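Local structure of dioxygenase (Pseudomonas brassicacearum, 5V2D) at residues T244-V249 / A308-G313; F279-R284 / R292-P297; G313-D318 / F352-G357; P365-P370 / G388-F393. The protein probably cleaves the central double bond of lignin-derived stilbenes with molecular oxygen, as an iron-dependent member of the carotenoid cleavage dioxygenase family. One frame throughout, in Å; residues are numbered along the deposited sequence. Where two conformers were deposited one is given.

Contact 1 (T244-V249 / A308-G313)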
loop_
_atom_site.group_PDB
_atom_site.type_symbol
_atom_site.label_atom_id
_atom_site.label_comp_id
_atom_site.label_asym_id
_atom_site.label_seq_id
_atom_site.Cartn_x
_atom_site.Cartn_y
_atom_site.Cartn_z
ATOM N N THR A 244 -9.197 12.207 -10.416
ATOM C CA THR A 244 -9.908 12.025 -11.662
ATOM C C THR A 244 -9.404 13.089 -12.611
ATOM O O THR A 244 -8.493 13.842 -12.287
ATOM C CB THR A 244 -11.450 12.044 -11.488
ATOM O OG1 THR A 244 -11.911 13.357 -11.222
ATOM C CG2 THR A 244 -11.909 11.163 -10.329
ATOM N N GLU A 245 -10.031 13.179 -13.782
ATOM C CA GLU A 245 -9.598 14.230 -14.746
ATOM C C GLU A 245 -9.787 15.590 -14.159
ATOM O O GLU A 245 -8.957 16.431 -14.312
ATOM C CB GLU A 245 -10.413 14.131 -16.057
ATOM C CG GLU A 245 -9.964 12.872 -16.843
ATOM C CD GLU A 245 -10.934 12.439 -17.947
ATOM O OE1 GLU A 245 -12.172 12.118 -17.681
ATOM O OE2 GLU A 245 -10.406 12.427 -19.087
ATOM N N ARG A 246 -10.879 15.817 -13.447
ATOM C CA ARG A 246 -11.193 17.127 -12.924
ATOM C C ARG A 246 -11.251 17.273 -11.422
ATOM O O ARG A 246 -11.384 18.402 -10.948
ATOM C CB ARG A 246 -12.532 17.601 -13.540
ATOM C CG ARG A 246 -12.384 17.971 -15.042
ATOM C CD ARG A 246 -13.717 17.862 -15.740
ATOM N NE ARG A 246 -14.145 16.458 -15.922
ATOM C CZ ARG A 246 -13.878 15.665 -16.961
ATOM N NH1 ARG A 246 -13.143 16.072 -17.983
ATOM N NH2 ARG A 246 -14.332 14.398 -16.967
ATOM N N TYR A 247 -11.199 16.171 -10.656
ATOM C CA TYR A 247 -11.384 16.259 -9.207
ATOM C C TYR A 247 -10.363 15.404 -8.460
ATOM O O TYR A 247 -9.747 14.499 -9.016
ATOM C CB TYR A 247 -12.773 15.796 -8.786
ATOM C CG TYR A 247 -13.822 16.719 -9.294
ATOM C CD1 TYR A 247 -14.108 17.915 -8.649
ATOM C CD2 TYR A 247 -14.476 16.432 -10.489
ATOM C CE1 TYR A 247 -14.998 18.800 -9.180
ATOM C CE2 TYR A 247 -15.398 17.326 -11.043
ATOM C CZ TYR A 247 -15.668 18.488 -10.362
ATOM O OH TYR A 247 -16.548 19.370 -10.835
ATOM N N VAL A 248 -10.216 15.715 -7.182
ATOM C CA VAL A 248 -9.448 14.929 -6.227
ATOM C C VAL A 248 -10.398 14.646 -5.059
ATOM O O VAL A 248 -11.159 15.504 -4.678
ATOM C CB VAL A 248 -8.259 15.768 -5.793
ATOM C CG1 VAL A 248 -7.521 15.130 -4.654
ATOM C CG2 VAL A 248 -7.317 15.907 -6.967
ATOM N N VAL A 249 -10.344 13.440 -4.487
ATOM C CA VAL A 249 -11.153 13.038 -3.354
ATOM C C VAL A 249 -10.239 12.491 -2.255
ATOM O O VAL A 249 -9.414 11.592 -2.516
ATOM C CB VAL A 249 -12.148 11.943 -3.744
ATOM C CG1 VAL A 249 -13.011 11.547 -2.548
ATOM C CG2 VAL A 249 -13.007 12.430 -4.903
ATOM N N ALA A 308 -11.068 5.753 -10.019
ATOM C CA ALA A 308 -12.072 6.812 -9.905
ATOM C C ALA A 308 -12.157 7.558 -11.210
ATOM O O ALA A 308 -11.213 7.577 -11.976
ATOM C CB ALA A 308 -11.659 7.783 -8.787
ATOM N N PHE A 309 -13.307 8.146 -11.475
ATOM C CA PHE A 309 -13.456 8.999 -12.623
ATOM C C PHE A 309 -14.600 9.953 -12.357
ATOM O O PHE A 309 -15.357 9.791 -11.383
ATOM C CB PHE A 309 -13.666 8.149 -13.894
ATOM C CG PHE A 309 -14.899 7.355 -13.867
ATOM C CD1 PHE A 309 -16.099 7.860 -14.401
ATOM C CD2 PHE A 309 -14.906 6.097 -13.258
ATOM C CE1 PHE A 309 -17.266 7.099 -14.366
ATOM C CE2 PHE A 309 -16.096 5.349 -13.185
ATOM C CZ PHE A 309 -17.272 5.875 -13.737
ATOM N N ASP A 310 -14.747 10.968 -13.179
ATOM C CA ASP A 310 -15.847 11.922 -12.980
ATOM C C ASP A 310 -16.535 12.176 -14.322
ATOM O O ASP A 310 -15.908 12.078 -15.384
ATOM C CB ASP A 310 -15.408 13.213 -12.316
ATOM C CG ASP A 310 -14.605 14.146 -13.245
ATOM O OD1 ASP A 310 -13.352 14.166 -13.204
ATOM O OD2 ASP A 310 -15.261 14.881 -14.018
ATOM N N GLU A 311 -17.808 12.511 -14.245
ATOM C CA GLU A 311 -18.560 12.797 -15.464
ATOM C C GLU A 311 -19.747 13.667 -15.079
ATOM O O GLU A 311 -20.484 13.369 -14.123
ATOM C CB GLU A 311 -19.059 11.499 -16.082
ATOM C CG GLU A 311 -19.533 11.729 -17.490
ATOM C CD GLU A 311 -20.315 10.546 -18.088
ATOM O OE1 GLU A 311 -20.258 9.386 -17.568
ATOM O OE2 GLU A 311 -21.020 10.814 -19.097
ATOM N N ASP A 312 -19.878 14.804 -15.757
ATOM C CA ASP A 312 -20.943 15.784 -15.479
ATOM C C ASP A 312 -20.821 16.306 -14.069
ATOM O O ASP A 312 -19.728 16.860 -13.620
ATOM C CB ASP A 312 -22.343 15.184 -15.848
ATOM C CG ASP A 312 -22.435 14.872 -17.349
ATOM O OD1 ASP A 312 -21.948 15.710 -18.178
ATOM O OD2 ASP A 312 -22.914 13.780 -17.739
ATOM N N GLY A 313 -21.866 16.186 -13.270
ATOM C CA GLY A 313 -21.636 16.705 -11.899
ATOM C C GLY A 313 -20.931 15.754 -10.915
ATOM O O GLY A 313 -20.922 16.089 -9.709
HETATM O O HOH W 1 -12.367 11.395 -14.876
#
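T244 sends its OG1 to D310 OD1, 2.6 Å away, where two neighbouring blades of the seven-bladed beta-propeller meet. The other branch, the methyl CG2, rests on the 308-313 backbone, 3.5 Å from F309 CA. The same OG1 accepts from Y247 N, which closes an ST motif in the turn between strands 242-243 and 247-252. A water takes the N-H of E245 and that of D310, and lies near E245 OE1. R246 grips D310 with both its backbone and its side chain. Its backbone N donates to D310 OD1 at 3.0 Å, on the syn side, while T244 OG1 comes to that oxygen on the anti side. Its side chain forms a salt bridge, with NE 2.7 Å from D310 OD2 on the syn lone pair. The guanidinium and carboxylate planes stand 86° apart, and NH2 turns to the D310 carbonyl O. Y247 sets its ring edge against the carboxylate, with CD2 3.6 Å from D310 CG.

Contact 2 (F279-R284 / R292-P297)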
loop_
_atom_site.group_PDB
_atom_site.type_symbol
_atom_site.label_atom_id
_atom_site.label_comp_id
_atom_site.label_asym_id
_atom_site.label_seq_id
_atom_site.Cartn_x
_atom_site.Cartn_y
_atom_site.Cartn_z
ATOM N N PHE A 279 -15.468 12.537 3.218
ATOM C CA PHE A 279 -14.763 12.706 1.949
ATOM C C PHE A 279 -14.695 14.185 1.602
ATOM O O PHE A 279 -15.764 14.865 1.575
ATOM C CB PHE A 279 -15.518 11.978 0.846
ATOM C CG PHE A 279 -15.683 10.505 1.105
ATOM C CD1 PHE A 279 -16.746 10.016 1.871
ATOM C CD2 PHE A 279 -14.741 9.606 0.612
ATOM C CE1 PHE A 279 -16.912 8.689 2.104
ATOM C CE2 PHE A 279 -14.899 8.250 0.822
ATOM C CZ PHE A 279 -15.979 7.776 1.545
ATOM N N ALA A 280 -13.500 14.687 1.321
ATOM C CA ALA A 280 -13.333 16.011 0.742
ATOM C C ALA A 280 -13.169 15.885 -0.768
ATOM O O ALA A 280 -12.363 15.113 -1.244
ATOM C CB ALA A 280 -12.114 16.668 1.322
ATOM N N VAL A 281 -13.936 16.639 -1.541
ATOM C CA VAL A 281 -13.895 16.575 -2.989
ATOM C C VAL A 281 -13.602 17.971 -3.474
ATOM O O VAL A 281 -14.242 18.926 -3.038
ATOM C CB VAL A 281 -15.252 16.137 -3.557
ATOM C CG1 VAL A 281 -15.211 16.152 -5.061
ATOM C CG2 VAL A 281 -15.719 14.810 -3.025
ATOM N N VAL A 282 -12.544 18.119 -4.242
ATOM C CA VAL A 282 -12.121 19.407 -4.676
ATOM C C VAL A 282 -11.685 19.390 -6.128
ATOM O O VAL A 282 -11.089 18.410 -6.570
ATOM C CB VAL A 282 -10.998 19.923 -3.752
ATOM C CG1 VAL A 282 -9.727 19.094 -3.802
ATOM C CG2 VAL A 282 -10.697 21.362 -4.084
ATOM N N PRO A 283 -11.942 20.467 -6.865
ATOM C CA PRO A 283 -11.394 20.477 -8.232
ATOM C C PRO A 283 -9.902 20.414 -8.251
ATOM O O PRO A 283 -9.212 21.045 -7.425
ATOM C CB PRO A 283 -11.885 21.834 -8.874
ATOM C CG PRO A 283 -13.046 22.231 -8.028
ATOM C CD PRO A 283 -12.844 21.612 -6.645
ATOM N N ARG A 284 -9.406 19.663 -9.227
ATOM C CA ARG A 284 -8.024 19.381 -9.350
ATOM C C ARG A 284 -7.170 20.622 -9.581
ATOM O O ARG A 284 -6.012 20.707 -9.154
ATOM C CB ARG A 284 -7.886 18.421 -10.493
ATOM C CG ARG A 284 -6.558 17.732 -10.512
ATOM C CD ARG A 284 -6.629 16.449 -11.358
ATOM N NE ARG A 284 -5.340 16.323 -12.054
ATOM C CZ ARG A 284 -5.062 15.456 -12.983
ATOM N NH1 ARG A 284 -3.872 15.492 -13.545
ATOM N NH2 ARG A 284 -5.974 14.568 -13.392
ATOM N N ARG A 292 -15.674 20.565 -1.169
ATOM C CA ARG A 292 -16.988 20.147 -0.665
ATOM C C ARG A 292 -16.849 18.886 0.149
ATOM O O ARG A 292 -16.079 17.978 -0.237
ATOM C CB ARG A 292 -17.935 19.831 -1.810
ATOM C CG ARG A 292 -18.488 21.102 -2.495
ATOM C CD ARG A 292 -19.685 21.647 -1.675
ATOM N NE ARG A 292 -20.684 20.590 -1.738
ATOM C CZ ARG A 292 -21.375 20.328 -2.835
ATOM N NH1 ARG A 292 -21.222 21.055 -3.968
ATOM N NH2 ARG A 292 -22.190 19.310 -2.787
ATOM N N TRP A 293 -17.630 18.769 1.223
ATOM C CA TRP A 293 -17.561 17.615 2.134
ATOM C C TRP A 293 -18.758 16.698 1.999
ATOM O O TRP A 293 -19.918 17.171 1.861
ATOM C CB TRP A 293 -17.443 18.126 3.553
ATOM C CG TRP A 293 -16.069 18.774 3.777
ATOM C CD1 TRP A 293 -15.762 20.108 3.639
ATOM C CD2 TRP A 293 -14.864 18.124 4.144
ATOM N NE1 TRP A 293 -14.454 20.305 3.892
ATOM C CE2 TRP A 293 -13.868 19.116 4.218
ATOM C CE3 TRP A 293 -14.522 16.792 4.433
ATOM C CZ2 TRP A 293 -12.535 18.836 4.583
ATOM C CZ3 TRP A 293 -13.166 16.517 4.806
ATOM C CH2 TRP A 293 -12.224 17.533 4.861
ATOM N N PHE A 294 -18.518 15.394 1.994
ATOM C CA PHE A 294 -19.603 14.445 1.942
ATOM C C PHE A 294 -19.397 13.469 3.084
ATOM O O PHE A 294 -18.234 13.175 3.474
ATOM C CB PHE A 294 -19.612 13.690 0.655
ATOM C CG PHE A 294 -19.954 14.522 -0.557
ATOM C CD1 PHE A 294 -21.245 14.513 -1.080
ATOM C CD2 PHE A 294 -18.957 15.282 -1.179
ATOM C CE1 PHE A 294 -21.555 15.269 -2.190
ATOM C CE2 PHE A 294 -19.229 16.108 -2.246
ATOM C CZ PHE A 294 -20.538 16.072 -2.803
ATOM N N LYS A 295 -20.478 12.896 3.587
ATOM C CA LYS A 295 -20.464 11.992 4.713
ATOM C C LYS A 295 -21.063 10.662 4.387
ATOM O O LYS A 295 -22.204 10.583 3.945
ATOM C CB LYS A 295 -21.339 12.541 5.835
ATOM C CG LYS A 295 -20.779 13.771 6.480
ATOM C CD LYS A 295 -21.867 14.365 7.393
ATOM C CE LYS A 295 -21.296 15.038 8.649
ATOM N NZ LYS A 295 -22.251 16.128 8.885
ATOM N N GLY A 296 -20.369 9.601 4.775
ATOM C CA GLY A 296 -20.820 8.238 4.617
ATOM C C GLY A 296 -21.149 7.641 5.989
ATOM O O GLY A 296 -21.116 8.319 6.992
ATOM N N PRO A 297 -21.502 6.369 6.029
ATOM C CA PRO A 297 -21.819 5.694 7.262
ATOM C C PRO A 297 -20.756 5.700 8.334
ATOM O O PRO A 297 -19.529 5.732 8.073
ATOM C CB PRO A 297 -22.038 4.230 6.816
ATOM C CG PRO A 297 -22.468 4.333 5.381
ATOM C CD PRO A 297 -21.707 5.500 4.851
#
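F279, A280 and V281 pair with F294, W293 and R292 in an antiparallel hairpin. Four backbone hydrogen bonds hold it. F279 and F294 exchange two, with F294 N 2.8 Å from F279 O. V281 and R292 exchange the other two, and the one from R292 N to V281 O is almost straight at 173°. Between these pairs lies the non-hydrogen-bonded pair A280 and W293. Here W293 CA approaches F279 O at 3.3 Å as a CA-H...O contact.

The side chains divide between the two faces. On one, A280 makes a CH-pi contact with W293: its CB sits over the face of the six-membered ring, 3.7 Å from the centroid. W293 CG lies beside its own backbone N (chi1 -70°), which lays the indole across the neighbouring strand. With an alanine at W293, the A280 methyl would probably lose its aromatic cover and a gap would open beside F230. On the other face V281 CG2 reaches F294 CD2 at 3.8 Å, meeting the ring obliquely. F279 CB and F294 CB lie 4.4 Å apart, and both rings also meet F352 of the next blade.

In the conformer given, R292 bends away and its NH1 bonds to L354 O. The arrangement is that of the outer hairpin of a propeller blade, with 292-298 as its edge strand.

Contact 3 (G313-D318 / F352-G357)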
loop_
_atom_site.group_PDB
_atom_site.type_symbol
_atom_site.label_atom_id
_atom_site.label_comp_id
_atom_site.label_asym_id
_atom_site.label_seq_id
_atom_site.Cartn_x
_atom_site.Cartn_y
_atom_site.Cartn_z
ATOM N N GLY A 313 -21.866 16.186 -13.270
ATOM C CA GLY A 313 -21.636 16.705 -11.899
ATOM C C GLY A 313 -20.931 15.754 -10.915
ATOM O O GLY A 313 -20.922 16.089 -9.709
ATOM N N LYS A 314 -20.558 14.540 -11.362
ATOM C CA LYS A 314 -20.494 13.445 -10.415
ATOM C C LYS A 314 -19.130 12.813 -10.434
ATOM O O LYS A 314 -18.580 12.511 -11.494
ATOM C CB LYS A 314 -21.523 12.398 -10.771
ATOM C CG LYS A 314 -22.957 12.923 -10.643
ATOM C CD LYS A 314 -23.897 12.111 -11.496
ATOM C CE LYS A 314 -24.888 13.124 -12.089
ATOM N NZ LYS A 314 -26.204 12.674 -11.655
ATOM N N VAL A 315 -18.628 12.553 -9.251
ATOM C CA VAL A 315 -17.370 11.864 -9.068
ATOM C C VAL A 315 -17.643 10.440 -8.547
ATOM O O VAL A 315 -18.366 10.265 -7.561
ATOM C CB VAL A 315 -16.532 12.646 -8.043
ATOM C CG1 VAL A 315 -15.172 11.971 -7.928
ATOM C CG2 VAL A 315 -16.320 14.042 -8.546
ATOM N N TYR A 316 -17.061 9.438 -9.190
ATOM C CA TYR A 316 -17.227 8.076 -8.797
ATOM C C TYR A 316 -15.894 7.521 -8.267
ATOM O O TYR A 316 -14.867 7.631 -8.948
ATOM C CB TYR A 316 -17.711 7.249 -10.010
ATOM C CG TYR A 316 -18.972 7.776 -10.640
ATOM C CD1 TYR A 316 -18.914 8.627 -11.732
ATOM C CD2 TYR A 316 -20.238 7.410 -10.162
ATOM C CE1 TYR A 316 -20.066 9.108 -12.319
ATOM C CE2 TYR A 316 -21.410 7.880 -10.761
ATOM C CZ TYR A 316 -21.312 8.716 -11.820
ATOM O OH TYR A 316 -22.440 9.247 -12.428
ATOM N N VAL A 317 -15.931 6.853 -7.120
ATOM C CA VAL A 317 -14.730 6.249 -6.539
ATOM C C VAL A 317 -15.018 4.807 -6.168
ATOM O O VAL A 317 -15.925 4.540 -5.376
ATOM C CB VAL A 317 -14.309 7.010 -5.281
ATOM C CG1 VAL A 317 -13.021 6.455 -4.727
ATOM C CG2 VAL A 317 -14.037 8.477 -5.639
ATOM N N ASP A 318 -14.218 3.892 -6.663
ATOM C CA ASP A 318 -14.322 2.460 -6.379
ATOM C C ASP A 318 -13.257 2.009 -5.400
ATOM O O ASP A 318 -12.062 2.312 -5.585
ATOM C CB ASP A 318 -14.233 1.649 -7.671
ATOM C CG ASP A 318 -15.365 1.996 -8.675
ATOM O OD1 ASP A 318 -15.214 1.780 -9.939
ATOM O OD2 ASP A 318 -16.402 2.498 -8.199
ATOM N N PHE A 352 -20.357 10.900 -5.658
ATOM C CA PHE A 352 -20.374 12.205 -5.002
ATOM C C PHE A 352 -20.953 13.168 -6.074
ATOM O O PHE A 352 -20.284 13.516 -7.041
ATOM C CB PHE A 352 -18.976 12.657 -4.560
ATOM C CG PHE A 352 -18.310 11.693 -3.633
ATOM C CD1 PHE A 352 -17.373 10.788 -4.124
ATOM C CD2 PHE A 352 -18.707 11.556 -2.335
ATOM C CE1 PHE A 352 -16.734 9.909 -3.278
ATOM C CE2 PHE A 352 -18.094 10.658 -1.489
ATOM C CZ PHE A 352 -17.103 9.811 -1.970
ATOM N N ASP A 353 -22.207 13.537 -5.872
ATOM C CA ASP A 353 -22.936 14.379 -6.815
ATOM C C ASP A 353 -22.773 15.791 -6.344
ATOM O O ASP A 353 -23.400 16.180 -5.299
ATOM C CB ASP A 353 -24.405 13.990 -6.870
ATOM C CG ASP A 353 -25.192 14.784 -7.963
ATOM O OD1 ASP A 353 -24.665 15.783 -8.555
ATOM O OD2 ASP A 353 -26.272 14.268 -8.324
ATOM N N LEU A 354 -21.916 16.544 -7.052
ATOM C CA LEU A 354 -21.598 17.869 -6.599
ATOM C C LEU A 354 -22.828 18.869 -6.721
ATOM O O LEU A 354 -22.789 19.950 -6.154
ATOM C CB LEU A 354 -20.438 18.414 -7.425
ATOM C CG LEU A 354 -18.987 18.473 -6.972
ATOM C CD1 LEU A 354 -18.716 18.177 -5.479
ATOM C CD2 LEU A 354 -18.095 17.699 -7.946
ATOM N N ASN A 355 -23.805 18.476 -7.532
ATOM C CA ASN A 355 -25.014 19.346 -7.758
ATOM C C ASN A 355 -26.202 18.976 -6.955
ATOM O O ASN A 355 -27.344 19.329 -7.282
ATOM C CB ASN A 355 -25.404 19.257 -9.213
ATOM C CG ASN A 355 -24.335 19.822 -10.076
ATOM O OD1 ASN A 355 -23.730 20.819 -9.665
ATOM N ND2 ASN A 355 -23.993 19.125 -11.152
ATOM N N SER A 356 -26.002 18.176 -5.958
ATOM C CA SER A 356 -27.177 17.635 -5.233
ATOM C C SER A 356 -27.254 18.443 -3.922
ATOM O O SER A 356 -26.313 19.189 -3.494
ATOM C CB SER A 356 -27.042 16.137 -5.054
ATOM O OG SER A 356 -26.788 15.819 -3.671
ATOM N N GLY A 357 -28.395 18.320 -3.291
ATOM C CA GLY A 357 -28.600 18.969 -1.974
ATOM C C GLY A 357 -27.928 18.224 -0.814
ATOM O O GLY A 357 -27.721 18.784 0.198
#
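Two adjacent antiparallel strands of one propeller blade, 314-322 and 345-353, meet here at the end where the second strand turns away. V315 and F352 form a hydrogen-bonded pair, with F352 N 2.8 Å from V315 O and V315 N bonding back to F352 O. Two residues along each chain, L354 N donates to G313 O at 2.9 Å, the donor tilted 21° from the carbonyl plane. The side chain of N355 also packs on G313, its ND2 3.5 Å from G313 CA.

K314 and D353 make the non-hydrogen-bonded pair. Their side chains run side by side and point the same way. They end in a long salt bridge, K314 NZ to D353 OD2 at 3.7 Å. D353 CG stands anti to the backbone N (chi1 -175°), and this lets D353 OD1 take the backbone N-H of N355 from above the carboxylate plane, with N355 N at 3.0 Å. Cut back to an alanine, D353 would probably leave K314 without this counter-charge and the backbone N-H of N355 without its acceptor.

The opposite face is apolar. V317 CG2 meets the edge of the F352 ring, 3.9 Å from CE1, and V315 CG2 lies 4.1 Å from L354 CD2. Y247 and V249 of the preceding blade pack on V315. The bond from N355 N to D353 OD1 makes an Asx turn, set within a type I beta turn from D353 to S356 at the strand end.

Contact 4 (P365-P370 / G388-F393); sequences PLTDYP and GFLLAF
With chi1 at 52°, Y369 holds its CG between its own backbone N and carbonyl carbon, which sets the ring against T367 CB and brings it out to L390 and A392. L390 takes chi1 -58° with an extended chi2, which carries CD1 out to the tyrosine. The two side chains cross obliquely. L390 CD1 is 3.9 Å from Y369 OH and 4.4 Å from Y369 CE2. Nearer the backbone end of the ring, Y369 CD2 lies 4.1 Å from A392 CB, also at an oblique approach. The tyrosine thus spans two residues whose side chains project from the same side of the strand.

The 365-370 loop links two blades of the beta-propeller. It leaves the short strand 364-365 of one and enters strand 371-375 of the next, where 387-392 is the neighbouring strand. No hydrogen bond joins the two segments, and the contact rests on apolar side chains and one carbonyl. That carbonyl is P370 O, 3.5 Å from A392 CB.

T367 shapes the loop from within. Its OG1 donates to Y369 O at 2.8 Å, on a lone pair in the carbonyl plane. Its CB sits 3.8 Å above the plane of the Y369 ring, over the centre. The Y369 hydroxyl bonds to S424 OG in strand 424-427.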
loop_
_atom_site.group_PDB
_atom_site.type_symbol
_atom_site.label_atom_id
_atom_site.label_comp_id
_atom_site.label_asym_id
_atom_site.label_seq_id
_atom_site.Cartn_x
_atom_site.Cartn_y
_atom_site.Cartn_z
ATOM N N PRO A 365 -22.613 -1.728 -3.748
ATOM C CA PRO A 365 -21.695 -2.842 -3.961
ATOM C C PRO A 365 -21.400 -3.137 -5.399
ATOM O O PRO A 365 -22.254 -3.048 -6.247
ATOM C CB PRO A 365 -22.401 -4.057 -3.285
ATOM C CG PRO A 365 -23.829 -3.687 -3.127
ATOM C CD PRO A 365 -23.910 -2.156 -3.167
ATOM N N LEU A 366 -20.148 -3.457 -5.676
ATOM C CA LEU A 366 -19.716 -3.919 -6.953
ATOM C C LEU A 366 -19.309 -5.394 -6.910
ATOM O O LEU A 366 -19.123 -5.990 -7.955
ATOM C CB LEU A 366 -18.514 -3.093 -7.379
ATOM C CG LEU A 366 -18.663 -1.618 -7.560
ATOM C CD1 LEU A 366 -17.340 -0.954 -7.920
ATOM C CD2 LEU A 366 -19.676 -1.361 -8.712
ATOM N N THR A 367 -19.044 -5.938 -5.721
ATOM C CA THR A 367 -18.812 -7.368 -5.583
ATOM C C THR A 367 -19.629 -7.777 -4.387
ATOM O O THR A 367 -20.064 -6.954 -3.558
ATOM C CB THR A 367 -17.303 -7.738 -5.240
ATOM O OG1 THR A 367 -16.859 -7.245 -3.930
ATOM C CG2 THR A 367 -16.365 -7.290 -6.350
ATOM N N ASP A 368 -19.822 -9.055 -4.235
ATOM C CA ASP A 368 -20.452 -9.549 -3.017
ATOM C C ASP A 368 -19.437 -10.355 -2.203
ATOM O O ASP A 368 -19.831 -11.173 -1.403
ATOM C CB ASP A 368 -21.694 -10.353 -3.378
ATOM C CG ASP A 368 -21.379 -11.609 -4.151
ATOM O OD1 ASP A 368 -20.204 -11.839 -4.590
ATOM O OD2 ASP A 368 -22.318 -12.415 -4.305
ATOM N N TYR A 369 -18.140 -10.149 -2.430
ATOM C CA TYR A 369 -17.096 -10.840 -1.662
ATOM C C TYR A 369 -16.067 -9.809 -1.178
ATOM O O TYR A 369 -15.869 -8.789 -1.833
ATOM C CB TYR A 369 -16.392 -11.951 -2.495
ATOM C CG TYR A 369 -15.880 -11.489 -3.843
ATOM C CD1 TYR A 369 -16.628 -11.652 -4.992
ATOM C CD2 TYR A 369 -14.605 -10.884 -3.962
ATOM C CE1 TYR A 369 -16.123 -11.265 -6.250
ATOM C CE2 TYR A 369 -14.138 -10.434 -5.186
ATOM C CZ TYR A 369 -14.878 -10.650 -6.324
ATOM O OH TYR A 369 -14.369 -10.211 -7.531
ATOM N N PRO A 370 -15.433 -10.086 -0.046
ATOM C CA PRO A 370 -14.347 -9.171 0.421
ATOM C C PRO A 370 -13.118 -9.320 -0.449
ATOM O O PRO A 370 -12.784 -10.411 -0.963
ATOM C CB PRO A 370 -14.019 -9.661 1.839
ATOM C CG PRO A 370 -14.551 -11.082 1.926
ATOM C CD PRO A 370 -15.679 -11.219 0.894
ATOM N N GLY A 388 -10.838 -4.444 -13.144
ATOM C CA GLY A 388 -9.914 -4.354 -11.978
ATOM C C GLY A 388 -9.400 -5.729 -11.596
ATOM O O GLY A 388 -10.042 -6.751 -11.933
ATOM N N PHE A 389 -8.198 -5.762 -11.054
ATOM C CA PHE A 389 -7.608 -6.931 -10.539
ATOM C C PHE A 389 -7.596 -6.770 -9.021
ATOM O O PHE A 389 -7.424 -5.662 -8.509
ATOM C CB PHE A 389 -6.220 -7.105 -11.138
ATOM C CG PHE A 389 -6.204 -7.209 -12.630
ATOM C CD1 PHE A 389 -5.909 -6.129 -13.414
ATOM C CD2 PHE A 389 -6.594 -8.394 -13.246
ATOM C CE1 PHE A 389 -5.853 -6.231 -14.818
ATOM C CE2 PHE A 389 -6.660 -8.476 -14.645
ATOM C CZ PHE A 389 -6.270 -7.416 -15.467
ATOM N N LEU A 390 -7.778 -7.838 -8.296
ATOM C CA LEU A 390 -8.025 -7.765 -6.880
ATOM C C LEU A 390 -7.468 -9.027 -6.266
ATOM O O LEU A 390 -7.378 -10.070 -6.930
ATOM C CB LEU A 390 -9.565 -7.844 -6.599
ATOM C CG LEU A 390 -10.499 -6.814 -7.212
ATOM C CD1 LEU A 390 -11.956 -7.222 -7.149
ATOM C CD2 LEU A 390 -10.348 -5.526 -6.458
ATOM N N LEU A 391 -7.176 -8.984 -4.988
ATOM C CA LEU A 391 -6.944 -10.163 -4.206
ATOM C C LEU A 391 -8.198 -10.401 -3.381
ATOM O O LEU A 391 -8.866 -9.457 -2.909
ATOM C CB LEU A 391 -5.764 -9.988 -3.243
ATOM C CG LEU A 391 -4.418 -9.614 -3.895
ATOM C CD1 LEU A 391 -3.291 -9.655 -2.874
ATOM C CD2 LEU A 391 -4.127 -10.629 -5.008
ATOM N N ALA A 392 -8.510 -11.657 -3.134
ATOM C CA ALA A 392 -9.665 -11.991 -2.304
ATOM C C ALA A 392 -9.368 -13.209 -1.453
ATOM O O ALA A 392 -8.470 -14.007 -1.745
ATOM C CB ALA A 392 -10.866 -12.276 -3.182
ATOM N N PHE A 393 -10.135 -13.352 -0.375
ATOM C CA PHE A 393 -10.050 -14.501 0.517
ATOM C C PHE A 393 -11.427 -15.197 0.491
ATOM O O PHE A 393 -12.428 -14.563 0.723
ATOM C CB PHE A 393 -9.763 -14.072 1.928
ATOM C CG PHE A 393 -9.798 -15.193 2.940
ATOM C CD1 PHE A 393 -9.190 -16.366 2.720
ATOM C CD2 PHE A 393 -10.534 -15.033 4.117
ATOM C CE1 PHE A 393 -9.228 -17.394 3.653
ATOM C CE2 PHE A 393 -10.583 -16.057 5.071
ATOM C CZ PHE A 393 -9.918 -17.250 4.820
#

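How the contacts relate
Contacts 1, 2 and 3 form one continuous region where two propeller blades pack, with centres 8 to 12 Å apart. Contacts 1 and 2 share a sheet: V248 N bonds to V282 O at 2.9 Å, and R284 NH2 reaches T244 O. Contacts 1 and 3 share G313 and the next blade, where F309 O lies 2.8 Å from Y316 N. Contacts 2 and 3 meet through their aromatic rings, with F279 CG 3.5 Å from F352 CZ. Contact 4 lies about 23 Å from contact 3, centre to centre, and touches it through L366 and D318. The iron, bound by H188, H239, H304 and H495, is about 14 Å from the V317 side chain and about 12 Å from that of L391.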